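Long-range contacts in L-amino acid deaminase (Proteus vulgaris, PDB 5I39), which is a membrane-bound flavoprotein that holds FAD and probably catalyses the oxidative deamination of L-amino acids: residues T271-N276 with A330-F335; L250-P255 with S359-Y364; L95-K100 with V145-P150; A108-D113 with T190-E195; I84-P89 with R121-L126. All blocks are in the same frame, centred on the assembly; numbering follows the deposited sequence. Where two conformers were deposited one is given.

Contact 1: residues T271-N276 with A330-F335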
# COMPACT_ATOMS: atom_id res chain seq x y z
N THR A 271 -1.05 22.58 -18.45
CA THR A 271 -1.74 23.48 -17.52
C THR A 271 -2.39 22.78 -16.32
O THR A 271 -3.05 23.44 -15.51
CB THR A 271 -2.82 24.29 -18.27
OG1 THR A 271 -3.75 23.40 -18.89
CG2 THR A 271 -2.19 25.20 -19.32
N ALA A 272 -2.21 21.47 -16.19
CA ALA A 272 -2.70 20.74 -15.01
C ALA A 272 -1.99 21.26 -13.75
O ALA A 272 -0.85 21.71 -13.83
CB ALA A 272 -2.47 19.25 -15.17
N PRO A 273 -2.66 21.20 -12.59
CA PRO A 273 -2.11 21.86 -11.40
C PRO A 273 -1.03 21.10 -10.64
O PRO A 273 -0.41 21.67 -9.74
CB PRO A 273 -3.34 22.04 -10.51
CG PRO A 273 -4.20 20.88 -10.85
CD PRO A 273 -3.99 20.60 -12.31
N GLY A 274 -0.79 19.83 -10.98
CA GLY A 274 0.12 19.00 -10.21
C GLY A 274 -0.50 18.56 -8.91
O GLY A 274 -1.64 18.89 -8.58
N GLY A 275 0.27 17.78 -8.16
CA GLY A 275 -0.08 17.42 -6.80
C GLY A 275 -1.17 16.38 -6.67
O GLY A 275 -1.50 15.66 -7.62
N ASN A 276 -1.72 16.32 -5.47
CA ASN A 276 -2.76 15.38 -5.06
C ASN A 276 -3.90 16.24 -4.54
O ASN A 276 -3.70 17.07 -3.64
CB ASN A 276 -2.19 14.45 -3.98
CG ASN A 276 -3.18 13.42 -3.48
OD1 ASN A 276 -4.38 13.54 -3.67
ND2 ASN A 276 -2.66 12.39 -2.80
N ALA A 330 -14.73 19.30 -15.96
CA ALA A 330 -15.52 20.50 -15.68
C ALA A 330 -14.87 21.35 -14.58
O ALA A 330 -14.85 22.57 -14.67
CB ALA A 330 -16.94 20.13 -15.28
N GLU A 331 -14.33 20.69 -13.56
CA GLU A 331 -13.68 21.39 -12.45
C GLU A 331 -12.28 21.89 -12.81
O GLU A 331 -11.87 22.95 -12.35
CB GLU A 331 -13.65 20.51 -11.20
CG GLU A 331 -13.09 21.19 -9.95
CD GLU A 331 -13.77 22.50 -9.59
OE1 GLU A 331 -14.99 22.63 -9.80
OE2 GLU A 331 -13.08 23.41 -9.09
N PHE A 332 -11.56 21.10 -13.60
CA PHE A 332 -10.22 21.44 -14.07
C PHE A 332 -10.15 21.27 -15.59
O PHE A 332 -9.76 20.20 -16.07
CB PHE A 332 -9.17 20.57 -13.37
CG PHE A 332 -8.89 20.98 -11.96
CD1 PHE A 332 -7.95 21.97 -11.68
CD2 PHE A 332 -9.57 20.39 -10.90
CE1 PHE A 332 -7.69 22.36 -10.38
CE2 PHE A 332 -9.31 20.78 -9.59
CZ PHE A 332 -8.38 21.77 -9.33
N PRO A 333 -10.52 22.32 -16.35
CA PRO A 333 -10.48 22.27 -17.82
C PRO A 333 -9.10 21.97 -18.41
O PRO A 333 -9.02 21.58 -19.58
CB PRO A 333 -10.96 23.66 -18.23
CG PRO A 333 -11.83 24.11 -17.10
CD PRO A 333 -11.16 23.56 -15.87
N ALA A 334 -8.03 22.11 -17.62
CA ALA A 334 -6.71 21.60 -18.00
C ALA A 334 -6.71 20.14 -18.46
O ALA A 334 -5.87 19.76 -19.26
CB ALA A 334 -5.73 21.77 -16.85
N PHE A 335 -7.65 19.33 -17.96
CA PHE A 335 -7.77 17.92 -18.35
C PHE A 335 -8.70 17.66 -19.54
O PHE A 335 -8.89 16.50 -19.93
CB PHE A 335 -8.26 17.08 -17.16
CG PHE A 335 -7.33 17.09 -15.98
CD1 PHE A 335 -6.05 16.56 -16.07
CD2 PHE A 335 -7.75 17.62 -14.76
CE1 PHE A 335 -5.20 16.57 -14.98
CE2 PHE A 335 -6.90 17.63 -13.66
CZ PHE A 335 -5.62 17.10 -13.77
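The Ala334 methyl points at the backbone of 271-276, with its CB 3.3 Å from Thr271 OG1 and 3.6 Å from Ala272 N. Ala334 and Pro273 have the most surface buried here, each against a different part of the opposite segment. With chi1 at 58°, Thr271 OG1 stands between its own N and carbonyl carbon, beside that methyl. Ser269 OG spans the two segments by hydrogen bonds to Thr271 OG1 and to Ala334 O.

Pro273 uses neighbouring ring atoms on two phenyl groups. Its CG approaches Phe332 CE1 at 3.8 Å, the two side chains crossing obliquely, while its CD lies 4.1 Å from Phe335 CZ, where the crossing is near a right angle. Ala272 CB adds to the hold on Phe335, 3.8 Å from CE1. The two phenylalanines are brought together by a short 3-10 turn, closed by Phe335 N bonding to Phe332 O at 3.0 Å. Both rings also meet Phe285 of strand 283-287 edge-to-face. No hydrogen bond joins the segments directly; the contact is an apolar cluster in which the 3-10 turn just after helix 318-331 packs on a connecting loop of the large mixed sheet in this FAD-dependent oxidoreductase fold.

Contact 2: residues L250-P255 with S359-Y364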
# COMPACT_ATOMS: atom_id res chain seq x y z
N LEU A 250 -5.85 -23.80 7.96
CA LEU A 250 -5.15 -24.11 9.21
C LEU A 250 -6.04 -23.97 10.47
O LEU A 250 -5.54 -23.98 11.59
CB LEU A 250 -3.92 -23.20 9.33
CG LEU A 250 -2.88 -23.33 8.21
CD1 LEU A 250 -1.83 -22.24 8.36
CD2 LEU A 250 -2.21 -24.69 8.21
N ASN A 251 -7.36 -23.86 10.26
CA ASN A 251 -8.35 -23.71 11.34
C ASN A 251 -8.16 -22.46 12.21
O ASN A 251 -8.35 -22.51 13.43
CB ASN A 251 -8.43 -24.99 12.19
CG ASN A 251 -8.72 -26.23 11.35
OD1 ASN A 251 -9.57 -26.20 10.46
ND2 ASN A 251 -8.02 -27.32 11.64
N VAL A 252 -7.78 -21.36 11.57
CA VAL A 252 -7.64 -20.06 12.23
C VAL A 252 -8.49 -19.05 11.47
O VAL A 252 -8.33 -18.89 10.26
CB VAL A 252 -6.17 -19.59 12.27
CG1 VAL A 252 -6.03 -18.19 12.86
CG2 VAL A 252 -5.32 -20.59 13.04
N ASP A 253 -9.37 -18.36 12.19
CA ASP A 253 -10.23 -17.33 11.62
C ASP A 253 -9.50 -15.99 11.56
O ASP A 253 -8.99 -15.50 12.57
CB ASP A 253 -11.51 -17.16 12.43
CG ASP A 253 -12.44 -16.13 11.83
OD1 ASP A 253 -13.00 -16.38 10.75
OD2 ASP A 253 -12.60 -15.05 12.43
N VAL A 254 -9.47 -15.39 10.37
CA VAL A 254 -8.93 -14.04 10.17
C VAL A 254 -10.13 -13.20 9.70
O VAL A 254 -10.58 -13.39 8.56
CB VAL A 254 -7.80 -14.02 9.12
CG1 VAL A 254 -7.24 -12.61 8.96
CG2 VAL A 254 -6.69 -14.97 9.52
N PRO A 255 -10.67 -12.31 10.56
CA PRO A 255 -11.82 -11.52 10.13
C PRO A 255 -11.43 -10.43 9.13
O PRO A 255 -10.84 -9.41 9.50
CB PRO A 255 -12.36 -10.94 11.43
CG PRO A 255 -11.18 -10.83 12.31
CD PRO A 255 -10.22 -11.92 11.91
N SER A 359 0.38 -9.71 13.14
CA SER A 359 0.14 -10.48 14.35
C SER A 359 0.83 -11.83 14.38
O SER A 359 1.00 -12.48 13.36
CB SER A 359 -1.37 -10.71 14.49
OG SER A 359 -1.71 -11.26 15.75
N GLU A 360 1.17 -12.26 15.60
CA GLU A 360 1.45 -13.66 15.86
C GLU A 360 0.16 -14.46 15.78
O GLU A 360 -0.94 -13.91 15.85
CB GLU A 360 2.06 -13.84 17.25
CG GLU A 360 3.39 -13.15 17.46
CD GLU A 360 3.99 -13.44 18.82
OE1 GLU A 360 4.30 -14.62 19.09
OE2 GLU A 360 4.16 -12.49 19.61
N VAL A 361 0.33 -15.77 15.64
CA VAL A 361 -0.78 -16.71 15.59
C VAL A 361 -0.48 -17.75 16.66
O VAL A 361 0.43 -18.56 16.51
CB VAL A 361 -0.90 -17.36 14.19
CG1 VAL A 361 -2.04 -18.38 14.14
CG2 VAL A 361 -1.13 -16.28 13.13
N LYS A 362 -1.23 -17.70 17.76
CA LYS A 362 -0.97 -18.58 18.91
C LYS A 362 -1.05 -20.07 18.57
O LYS A 362 -0.34 -20.88 19.15
CB LYS A 362 -1.89 -18.23 20.10
CG LYS A 362 -3.38 -18.48 19.90
CD LYS A 362 -4.21 -18.09 21.12
CE LYS A 362 -4.19 -16.59 21.40
NZ LYS A 362 -5.20 -16.17 22.41
N GLU A 363 -1.89 -20.41 17.59
CA GLU A 363 -2.05 -21.79 17.13
C GLU A 363 -0.80 -22.34 16.41
O GLU A 363 -0.59 -23.55 16.36
CB GLU A 363 -3.27 -21.90 16.20
CG GLU A 363 -4.61 -21.60 16.86
CD GLU A 363 -4.99 -20.12 16.90
OE1 GLU A 363 -4.14 -19.25 16.60
OE2 GLU A 363 -6.15 -19.83 17.25
N TYR A 364 0.01 -21.44 15.86
CA TYR A 364 1.21 -21.80 15.09
C TYR A 364 2.41 -20.94 15.47
O TYR A 364 2.72 -19.97 14.78
CB TYR A 364 0.92 -21.68 13.59
CG TYR A 364 -0.15 -22.63 13.14
CD1 TYR A 364 0.16 -23.95 12.78
CD2 TYR A 364 -1.49 -22.25 13.12
CE1 TYR A 364 -0.82 -24.83 12.39
CE2 TYR A 364 -2.49 -23.13 12.73
CZ TYR A 364 -2.15 -24.42 12.37
OH TYR A 364 -3.12 -25.31 11.99
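Tyr364 and Val252 form the close-packed part of this contact, with Leu250 beside them. The phenol hydroxyl of Tyr364 donates to Leu250 O, OH to O 2.8 Å, the donor tilted 23° from the carbonyl plane. Leu250 CB touches the same end of the ring, 3.7 Å from Tyr364 CE2, its side chain set at a slant to that of the tyrosine. Val252 arrives at the ring edge, near its plane: CG2 is 3.8 Å from Tyr364 CE2, and the two side chains run antiparallel alongside each other. Its CG1, opposite the backbone N (chi1 176°), lies beside Val361 CG1. These two valines meet tip to tip, with Val252 CG2 4.1 Å from Val361 CG1, and Met247 of helix 243-248 packs on both.

A Schellman motif ends that helix, with Asn251 at positive phi as its C-prime residue and Val252 N bonded to Met247 O. The chain thus leaves the helix with Val252 directed at the other segment. There, a type I turn from Val361 to Tyr364, closed by Tyr364 N to Val361 O at 3.0 Å, follows strand 357-360 at the rim of the six-stranded sheet.

The solvent side is looser. Glu363 is exposed, and its bent chain passes the Val252 CG2 methyl, with CD 3.9 Å away; the carboxylate oxygen OE1 is bonded to Tyr406 OH. Tyr406 also bonds to Lys362 N and takes a cation-pi contact from the Lys362 side chain. Asp253 points away from the turn and pairs with Arg244.

Contact 3: residues L95-K100 with V145-P150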
# COMPACT_ATOMS: atom_id res chain seq x y z
N LEU A 95 2.16 4.37 12.17
CA LEU A 95 2.42 3.45 11.07
C LEU A 95 2.52 4.20 9.73
O LEU A 95 3.41 3.93 8.92
CB LEU A 95 1.33 2.38 11.04
CG LEU A 95 1.54 1.17 10.15
CD1 LEU A 95 2.65 0.28 10.66
CD2 LEU A 95 0.25 0.38 10.08
N HIS A 96 1.62 5.16 9.54
CA HIS A 96 1.62 5.99 8.33
C HIS A 96 2.68 7.09 8.33
O HIS A 96 3.31 7.35 7.30
CB HIS A 96 0.24 6.57 8.11
CG HIS A 96 -0.76 5.56 7.67
ND1 HIS A 96 -1.62 5.77 6.62
CD2 HIS A 96 -1.00 4.30 8.11
CE1 HIS A 96 -2.36 4.70 6.44
NE2 HIS A 96 -2.00 3.78 7.33
N HIS A 97 2.86 7.74 9.47
CA HIS A 97 3.81 8.83 9.62
C HIS A 97 5.24 8.33 9.39
O HIS A 97 6.01 8.92 8.63
CB HIS A 97 3.63 9.41 11.03
CG HIS A 97 4.40 10.66 11.30
ND1 HIS A 97 4.15 11.86 10.67
CD2 HIS A 97 5.37 10.91 12.21
CE1 HIS A 97 4.95 12.78 11.17
NE2 HIS A 97 5.70 12.23 12.11
N LEU A 98 5.58 7.22 10.05
CA LEU A 98 6.87 6.57 9.85
C LEU A 98 6.97 5.89 8.47
O LEU A 98 8.04 5.86 7.87
CB LEU A 98 7.16 5.55 10.96
CG LEU A 98 7.71 6.07 12.28
CD1 LEU A 98 6.79 7.08 12.95
CD2 LEU A 98 7.98 4.90 13.22
N GLY A 99 5.86 5.35 7.98
CA GLY A 99 5.83 4.77 6.64
C GLY A 99 6.26 5.76 5.58
O GLY A 99 7.12 5.47 4.75
N LYS A 100 5.67 6.95 5.62
CA LYS A 100 6.06 8.03 4.70
C LYS A 100 7.53 8.39 4.85
O LYS A 100 8.23 8.58 3.86
CB LYS A 100 5.23 9.28 4.96
CG LYS A 100 3.77 9.20 4.53
CD LYS A 100 2.91 10.24 5.25
CE LYS A 100 3.44 11.65 5.08
NZ LYS A 100 2.62 12.59 5.87
N VAL A 145 2.71 14.51 18.87
CA VAL A 145 2.95 13.86 17.58
C VAL A 145 3.29 12.38 17.78
O VAL A 145 2.81 11.52 17.03
CB VAL A 145 4.04 14.58 16.75
CG1 VAL A 145 4.35 13.82 15.46
CG2 VAL A 145 3.58 15.99 16.40
N GLY A 146 4.09 12.09 18.80
CA GLY A 146 4.51 10.72 19.12
C GLY A 146 5.75 10.27 18.37
O GLY A 146 6.10 9.09 18.39
N SER A 147 6.42 11.22 17.72
CA SER A 147 7.59 10.95 16.90
C SER A 147 8.37 12.24 16.76
O SER A 147 7.78 13.33 16.77
CB SER A 147 7.17 10.47 15.51
OG SER A 147 8.27 10.39 14.61
N ASP A 148 9.69 12.12 16.61
CA ASP A 148 10.55 13.27 16.30
C ASP A 148 10.53 13.63 14.81
O ASP A 148 11.08 14.66 14.42
CB ASP A 148 11.99 13.07 16.82
CG ASP A 148 12.70 11.85 16.22
OD1 ASP A 148 12.13 11.13 15.38
OD2 ASP A 148 13.86 11.61 16.61
N ILE A 149 9.91 12.79 13.98
CA ILE A 149 9.71 13.11 12.56
C ILE A 149 8.69 14.26 12.51
O ILE A 149 7.58 14.10 13.02
CB ILE A 149 9.17 11.89 11.78
CG1 ILE A 149 10.20 10.76 11.76
CG2 ILE A 149 8.81 12.27 10.34
CD1 ILE A 149 9.59 9.40 11.51
N PRO A 150 9.06 15.42 11.93
CA PRO A 150 8.13 16.55 11.95
C PRO A 150 6.80 16.29 11.25
O PRO A 150 6.77 15.66 10.19
CB PRO A 150 8.92 17.66 11.24
CG PRO A 150 10.34 17.34 11.56
CD PRO A 150 10.40 15.84 11.48
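The His97 imidazole meets 145-150 with its edge: Ile149 O, Ser147 CB and Pro150 O all lie near the ring plane. Val145 CG1 comes in obliquely, 3.9 Å from His97 NE2, and the ring of Phe93, one turn earlier in the helix, meets the imidazole at a shallow angle between planes. With CG opposite the backbone N (chi1 -172°), the ring reaches out from helix 90-103, and NE2 donates to Ile149 O at 2.8 Å. The bond is fairly straight (N-H...O 154°), though the donor sits above the carbonyl plane, 48° out of it. Beside this bond, Ile149 CB lies 3.5 Å from His97 NE2.

The receiving loop, which joins helix 128-143 to strand 153-156, contains an ST turn: Ser147 OG accepts from Ile149 N at 3.0 Å. This probably helps hold the serine beside the imidazole, with CB 3.8 Å from His97 CD2, and ties it to the residue whose carbonyl the histidine grips. Leu98 supplies the apolar flank. Its CG is 3.9 Å from Ile149 CD1, and its CD1 lies 4.0 Å from Ser147 OG. Leu98 also packs on Val382 of helix 376-392.

Contact 4: residues A108-D113 with T190-E195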
# COMPACT_ATOMS: atom_id res chain seq x y z
N ALA A 108 16.88 6.42 -2.31
CA ALA A 108 18.26 6.34 -1.87
C ALA A 108 18.66 4.94 -1.40
O ALA A 108 19.82 4.55 -1.55
CB ALA A 108 18.53 7.36 -0.77
N LYS A 109 17.71 4.20 -0.84
CA LYS A 109 17.96 2.82 -0.41
C LYS A 109 18.15 1.86 -1.59
O LYS A 109 19.00 0.99 -1.55
CB LYS A 109 16.84 2.32 0.51
CG LYS A 109 17.09 0.92 1.03
CD LYS A 109 16.13 0.53 2.13
CE LYS A 109 16.48 -0.86 2.63
NZ LYS A 109 15.69 -1.21 3.84
N VAL A 110 17.32 2.01 -2.61
CA VAL A 110 17.41 1.13 -3.78
C VAL A 110 18.45 1.65 -4.78
O VAL A 110 19.11 0.87 -5.46
CB VAL A 110 16.03 0.95 -4.45
CG1 VAL A 110 16.12 -0.02 -5.63
CG2 VAL A 110 15.02 0.43 -3.44
N GLY A 111 18.59 2.97 -4.87
CA GLY A 111 19.42 3.60 -5.90
C GLY A 111 18.78 3.57 -7.28
O GLY A 111 19.45 3.85 -8.28
N ILE A 112 17.49 3.23 -7.33
CA ILE A 112 16.69 3.19 -8.54
C ILE A 112 15.37 3.86 -8.17
O ILE A 112 14.84 3.65 -7.08
CB ILE A 112 16.43 1.74 -9.02
CG1 ILE A 112 17.77 1.07 -9.37
CG2 ILE A 112 15.48 1.72 -10.22
CD1 ILE A 112 17.68 -0.41 -9.68
N ASP A 113 14.85 4.67 -9.08
CA ASP A 113 13.64 5.44 -8.83
C ASP A 113 12.44 4.50 -8.66
O ASP A 113 12.05 3.80 -9.59
CB ASP A 113 13.42 6.41 -10.00
CG ASP A 113 12.31 7.43 -9.75
OD1 ASP A 113 11.69 7.44 -8.66
OD2 ASP A 113 12.08 8.24 -10.68
N THR A 190 6.18 -1.37 -6.73
CA THR A 190 6.38 -2.70 -6.15
C THR A 190 7.33 -3.54 -7.00
O THR A 190 8.04 -4.39 -6.48
CB THR A 190 5.04 -3.42 -5.92
OG1 THR A 190 4.20 -2.56 -5.15
CG2 THR A 190 5.24 -4.73 -5.17
N PHE A 191 7.35 -3.27 -8.30
CA PHE A 191 8.25 -3.98 -9.21
C PHE A 191 9.70 -3.63 -8.92
O PHE A 191 10.56 -4.51 -8.88
CB PHE A 191 7.87 -3.70 -10.67
CG PHE A 191 6.46 -4.10 -10.99
CD1 PHE A 191 6.12 -5.43 -11.21
CD2 PHE A 191 5.44 -3.15 -11.00
CE1 PHE A 191 4.81 -5.80 -11.46
CE2 PHE A 191 4.13 -3.51 -11.25
CZ PHE A 191 3.81 -4.84 -11.49
N VAL A 192 9.98 -2.35 -8.68
CA VAL A 192 11.31 -1.93 -8.26
C VAL A 192 11.69 -2.61 -6.93
O VAL A 192 12.81 -3.09 -6.77
CB VAL A 192 11.42 -0.39 -8.17
CG1 VAL A 192 12.70 0.06 -7.49
CG2 VAL A 192 11.35 0.20 -9.58
N MSE A 193 10.75 -2.67 -5.99
CA MSE A 193 11.03 -3.31 -4.70
C MSE A 193 11.29 -4.79 -4.85
O MSE A 193 12.16 -5.33 -4.17
CB MSE A 193 9.91 -3.08 -3.68
CG MSE A 193 9.65 -1.62 -3.30
SE MSE A 193 11.27 -0.57 -2.96
CE MSE A 193 12.20 -1.70 -1.66
N ALA A 194 10.56 -5.46 -5.74
CA ALA A 194 10.79 -6.89 -5.99
C ALA A 194 12.17 -7.17 -6.60
O ALA A 194 12.84 -8.12 -6.18
CB ALA A 194 9.71 -7.45 -6.90
N GLU A 195 12.58 -6.37 -7.57
CA GLU A 195 13.91 -6.54 -8.17
C GLU A 195 15.00 -6.30 -7.13
O GLU A 195 16.00 -7.02 -7.10
CB GLU A 195 14.11 -5.60 -9.36
CG GLU A 195 13.37 -6.01 -10.62
CD GLU A 195 13.86 -7.31 -11.22
OE1 GLU A 195 14.54 -8.09 -10.53
OE2 GLU A 195 13.55 -7.55 -12.40
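Val192 and Val110 join helix 189-199 to the end of helix 106-110 in this FAD-dependent oxidoreductase fold, a mainly apolar meeting near the surface, with no hydrogen bond across it. The two valines meet at a slant through their CG1 methyls, with Val110 CG1 3.9 Å from Val192 CG1. In both, CG1 is the branch opposite the backbone N (Val192 chi1 169°), which turns the two CG1 methyls toward each other. The other branch of Val110 serves a second partner: its CG2 is 3.9 Å from the selenium atom SE of Met193, which was built as selenomethionine. Met193 starts away from Val110, but bends at chi2 (-45°) and chi3 (-52°) bring SE and CE back alongside the valine. Ile112 adds a looser touch, CG2 to Val192 CG1 at 4.2 Å.

Further out, Met193 is backed by Met51 and Ile54 of helix 47-58 and by Met106 of the partner helix, and Val110 also touches Tyr196, one turn beyond Val192. Thr190 OG1 ties the start of the helix to Ser76 O, and Ser76 is an FAD-binding residue. On the other segment, Gly111 leaves helical geometry with positive phi, and the chain turns there to carry Ile112 and Asp113 along Val192. The Asp113 carboxylate faces elsewhere, accepting from Thr115 N and pairing with Arg117. Its backbone is what reaches the helix, with Asp113 O 3.7 Å from Val192 CG2.

Contact 5: residues I84-P89 with R121-L126. With EDO (1,2-ethanediol), chain I.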
# COMPACT_ATOMS: atom_id res chain seq x y z
N ILE A 84 -0.43 8.72 2.82
CA ILE A 84 -0.99 9.78 3.65
C ILE A 84 -1.19 9.32 5.08
O ILE A 84 -1.43 8.14 5.34
CB ILE A 84 -2.33 10.34 3.06
CG1 ILE A 84 -3.50 9.35 3.21
CG2 ILE A 84 -2.13 10.75 1.61
CD1 ILE A 84 -4.84 9.92 2.80
N SER A 85 -1.09 10.28 6.00
CA SER A 85 -1.52 10.08 7.38
C SER A 85 -2.83 10.81 7.70
O SER A 85 -3.34 10.66 8.81
CB SER A 85 -0.44 10.56 8.35
OG SER A 85 -0.24 11.96 8.24
N TYR A 86 -3.39 11.54 6.73
CA TYR A 86 -4.57 12.40 6.96
C TYR A 86 -5.74 11.62 7.55
O TYR A 86 -6.13 10.59 7.00
CB TYR A 86 -5.01 13.06 5.65
CG TYR A 86 -5.79 14.35 5.81
CD1 TYR A 86 -5.21 15.45 6.42
CD2 TYR A 86 -7.07 14.49 5.28
CE1 TYR A 86 -5.90 16.65 6.55
CE2 TYR A 86 -7.77 15.68 5.40
CZ TYR A 86 -7.18 16.75 6.03
OH TYR A 86 -7.85 17.93 6.14
N LYS A 87 -6.26 12.12 8.67
CA LYS A 87 -7.40 11.54 9.41
C LYS A 87 -7.13 10.16 10.03
O LYS A 87 -8.06 9.53 10.53
CB LYS A 87 -8.67 11.49 8.55
CG LYS A 87 -9.28 12.84 8.22
CD LYS A 87 -10.61 12.64 7.49
CE LYS A 87 -11.40 13.93 7.37
NZ LYS A 87 -12.71 13.72 6.70
N MSE A 88 -5.89 9.69 10.03
CA MSE A 88 -5.63 8.36 10.58
C MSE A 88 -5.86 8.39 12.08
O MSE A 88 -5.42 9.33 12.75
CB MSE A 88 -4.23 7.83 10.30
CG MSE A 88 -3.98 7.53 8.83
SE MSE A 88 -5.10 6.07 8.14
CE MSE A 88 -5.74 7.02 6.54
N PRO A 89 -6.53 7.38 12.63
CA PRO A 89 -6.69 7.31 14.07
C PRO A 89 -5.37 6.98 14.76
O PRO A 89 -4.39 6.61 14.10
CB PRO A 89 -7.70 6.17 14.25
CG PRO A 89 -7.44 5.27 13.10
CD PRO A 89 -7.12 6.20 11.96
N ARG A 121 -0.75 17.17 -0.59
CA ARG A 121 -2.14 16.79 -0.82
C ARG A 121 -3.07 17.82 -0.20
O ARG A 121 -2.96 18.11 0.99
CB ARG A 121 -2.43 15.42 -0.21
CG ARG A 121 -3.87 14.94 -0.33
CD ARG A 121 -3.98 13.56 0.28
NE ARG A 121 -5.29 12.94 0.12
CZ ARG A 121 -6.36 13.17 0.89
NH1 ARG A 121 -7.49 12.53 0.63
NH2 ARG A 121 -6.31 14.03 1.91
N VAL A 122 -3.99 18.34 -1.02
CA VAL A 122 -4.99 19.28 -0.53
C VAL A 122 -6.36 18.61 -0.56
O VAL A 122 -6.80 18.09 -1.59
CB VAL A 122 -5.01 20.64 -1.27
CG1 VAL A 122 -3.75 21.44 -0.95
CG2 VAL A 122 -5.19 20.50 -2.78
N GLU A 123 -7.02 18.60 0.59
CA GLU A 123 -8.37 18.07 0.71
C GLU A 123 -9.29 19.16 1.24
O GLU A 123 -9.17 19.58 2.39
CB GLU A 123 -8.44 16.83 1.61
CG GLU A 123 -9.87 16.28 1.68
CD GLU A 123 -10.01 14.95 2.39
OE1 GLU A 123 -9.01 14.26 2.65
OE2 GLU A 123 -11.18 14.60 2.69
N VAL A 124 -10.20 19.61 0.39
CA VAL A 124 -11.22 20.57 0.80
C VAL A 124 -12.28 19.81 1.62
O VAL A 124 -12.78 18.78 1.15
CB VAL A 124 -11.85 21.28 -0.42
CG1 VAL A 124 -13.05 22.12 -0.02
CG2 VAL A 124 -10.80 22.14 -1.11
N PRO A 125 -12.62 20.30 2.82
CA PRO A 125 -13.62 19.59 3.63
C PRO A 125 -15.01 19.61 3.01
O PRO A 125 -15.32 20.50 2.22
CB PRO A 125 -13.60 20.36 4.96
CG PRO A 125 -13.15 21.72 4.59
CD PRO A 125 -12.14 21.51 3.50
N LEU A 126 -15.83 18.63 3.36
CA LEU A 126 -17.18 18.49 2.79
C LEU A 126 -18.14 19.60 3.22
O LEU A 126 -18.97 20.06 2.44
CB LEU A 126 -17.80 17.15 3.20
CG LEU A 126 -17.28 15.89 2.50
CD1 LEU A 126 -17.82 14.66 3.20
CD2 LEU A 126 -17.66 15.88 1.03
C1 EDO I . -14.25 15.94 0.33
O1 EDO I . -13.89 16.34 1.65
C2 EDO I . -13.00 15.46 -0.39
O2 EDO I . -12.43 14.32 0.27
O HOH W 1 -10.09 18.38 4.80
O HOH W 2 -11.96 16.40 4.66
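Ile84 lies over one face of the Arg121 guanidinium, its CD1 4.0 Å above the centre of the plane, while its CG2 presses on Arg121 CD at 3.6 Å. The pair joins the loop ahead of helix 90-103 to strand 117-123 of the large mixed sheet, beside FAD-binding Gln82, whose OE1 accepts from Arg121 NE.

An extended chain carries the guanidinium to Glu123, two residues on along the same face of the strand. NH1 and NH2 of Arg121 both grip Glu123 OE1 in a salt bridge, with NH2 the shorter at 2.8 Å and directed at the anti lone pair. Tyr86 comes up to this pair from the other segment at a slant. Its CD2 is 3.5 Å from Arg121 NH2 and 3.3 Å from Glu123 OE1, with the ring plane 49° from the guanidinium and 53° from the carboxylate. The ring is presented by a type II turn from Ser85 to Met88.

Lys87 extends past the carboxylate at 4.4 Å, NZ to Glu123 OE2, but makes its salt bridge with Asp130. Glu123 OE2 instead accepts from a bound ethanediol, probably from the crystallisation liquor. At the edge of the tyrosine ring, one water links the segments, 2.6 Å from Tyr86 OH and donating to Glu123 O.

Overall arrangement
Contacts 1, 3 and 5 form a continuous chain of touches. Contact 5 is the middle member: Asn276 O of contact 1 lies 2.9 Å from Val122 N, a probable hydrogen bond, and His96 ND1 of contact 3 lies 2.7 Å from Ile84 O, another. FAD-binding Gln82, already bonded to contact 5, also accepts from Asn276 ND2 of contact 1. Contacts 1 and 2 sit on opposite sides of the chain's centre, their centres 47 Å apart. Contacts 2 and 4 touch none of the others. Side chains of four contacts approach the bound FAD at graded range: Ile84 about 7 Å, Leu250 about 10 Å, Met193 about 11 Å and His97 about 13 Å.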